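Local coordinates for acyl carrier protein (Thermotoga maritima, PDB 1VKU) that probably carries the growing acyl chain on a phosphopantetheine arm during fatty acid biosynthesis, at residues A[51-54]-A[55-59]. Residues are numbered along the deposited sequence; the frame is centred on the assembly and turned at random.
Sequences IDVI and DLVMF
Val53 and Val57 meet one turn apart on the inner face of helix 50-64, the helix of the acyl carrier protein's four-helix fold that starts at Ser50, the predicted phosphopantetheine attachment site. Val53 CG1 lies 4.1 Å from Val57 CG2, and both side chains rest on Ile73 of the short helix 70-73. Leu56, also buried, reaches instead to Phe22 and Ile25 of helix 14-28 and to Phe43, so helices 14-28 and 70-73 both pack on the buried residues. Four i to i+4 backbone bonds join residues 51-54 to 55-58; the shortest, Leu56 N to Asp52 O at 2.8 Å, is nearly straight at 172°.

The other side is the exposed one in the single chain, although Ile51, Ile54, Asp55 and Met58 touch a neighbouring molecule in the crystal. Ile54 and Met58, a selenomethionine, lie alongside each other, pointing the same way. Ile54 CG2 stands anti to the backbone N, which brings it within 3.9 Å of Met58 SE. Ile51 and Asp55 also lie side by side, the methyl CG2 of Ile51 3.9 Å from Asp55 OD2. The like charges of Asp52 and Asp55 are probably eased by one water that spans their carboxylates: it donates to Asp52 OD1 at 2.7 Å and to Asp55 OD2 at 2.6 Å.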
# COMPACT_ATOMS: atom_id res chain seq x y z
N ILE A 51 7.56 9.36 5.91
CA ILE A 51 6.33 10.07 6.23
C ILE A 51 5.27 9.76 5.18
O ILE A 51 4.12 9.62 5.51
CB ILE A 51 6.57 11.59 6.30
CG1 ILE A 51 7.53 11.94 7.44
CG2 ILE A 51 5.24 12.33 6.45
CD1 ILE A 51 7.87 13.40 7.54
N ASP A 52 5.69 9.65 3.93
CA ASP A 52 4.76 9.29 2.86
C ASP A 52 4.22 7.86 3.06
O ASP A 52 3.06 7.60 2.78
CB ASP A 52 5.44 9.33 1.51
CG ASP A 52 5.77 10.72 1.05
OD1 ASP A 52 5.07 11.70 1.42
OD2 ASP A 52 6.72 10.92 0.28
N VAL A 53 5.09 6.94 3.49
CA VAL A 53 4.65 5.59 3.78
C VAL A 53 3.59 5.57 4.88
O VAL A 53 2.61 4.86 4.74
CB VAL A 53 5.80 4.67 4.10
CG1 VAL A 53 5.29 3.33 4.62
CG2 VAL A 53 6.63 4.46 2.85
N ILE A 54 3.80 6.32 5.96
CA ILE A 54 2.80 6.48 7.03
C ILE A 54 1.46 7.03 6.49
O ILE A 54 0.42 6.49 6.83
CB ILE A 54 3.34 7.38 8.16
CG1 ILE A 54 4.48 6.70 8.89
CG2 ILE A 54 2.22 7.84 9.11
CD1 ILE A 54 5.32 7.60 9.77
N ASP A 55 1.50 8.06 5.65
CA ASP A 55 0.27 8.62 5.08
C ASP A 55 -0.41 7.57 4.20
O ASP A 55 -1.60 7.34 4.31
CB ASP A 55 0.53 9.87 4.25
CG ASP A 55 0.71 11.11 5.10
OD1 ASP A 55 -0.09 11.39 6.03
OD2 ASP A 55 1.65 11.91 4.87
N LEU A 56 0.35 6.95 3.31
CA LEU A 56 -0.15 5.85 2.48
C LEU A 56 -0.84 4.75 3.31
O LEU A 56 -1.92 4.30 2.96
CB LEU A 56 0.98 5.23 1.66
CG LEU A 56 0.64 4.21 0.59
CD1 LEU A 56 -0.21 4.82 -0.49
CD2 LEU A 56 1.93 3.74 0.04
N VAL A 57 -0.21 4.34 4.40
CA VAL A 57 -0.73 3.26 5.26
C VAL A 57 -2.05 3.70 5.90
O VAL A 57 -3.02 2.96 5.88
CB VAL A 57 0.32 2.81 6.31
CG1 VAL A 57 -0.29 1.99 7.43
CG2 VAL A 57 1.48 2.04 5.64
N MSE A 58 -2.11 4.94 6.41
CA MSE A 58 -3.31 5.45 7.04
C MSE A 58 -4.44 5.59 6.03
O MSE A 58 -5.61 5.39 6.39
CB MSE A 58 -3.04 6.77 7.74
CG MSE A 58 -2.21 6.62 8.98
SE MSE A 58 -1.58 8.38 9.66
CE MSE A 58 -3.27 8.97 10.53
N PHE A 59 -4.11 5.87 4.77
CA PHE A 59 -5.13 5.91 3.71
C PHE A 59 -5.67 4.50 3.40
O PHE A 59 -6.87 4.34 3.26
CB PHE A 59 -4.63 6.56 2.41
CG PHE A 59 -4.46 8.07 2.47
CD1 PHE A 59 -5.48 8.90 2.91
CD2 PHE A 59 -3.28 8.66 2.00
CE1 PHE A 59 -5.30 10.28 2.94
CE2 PHE A 59 -3.11 10.02 2.01
CZ PHE A 59 -4.11 10.82 2.49
O HOH W 1 2.79 12.48 2.66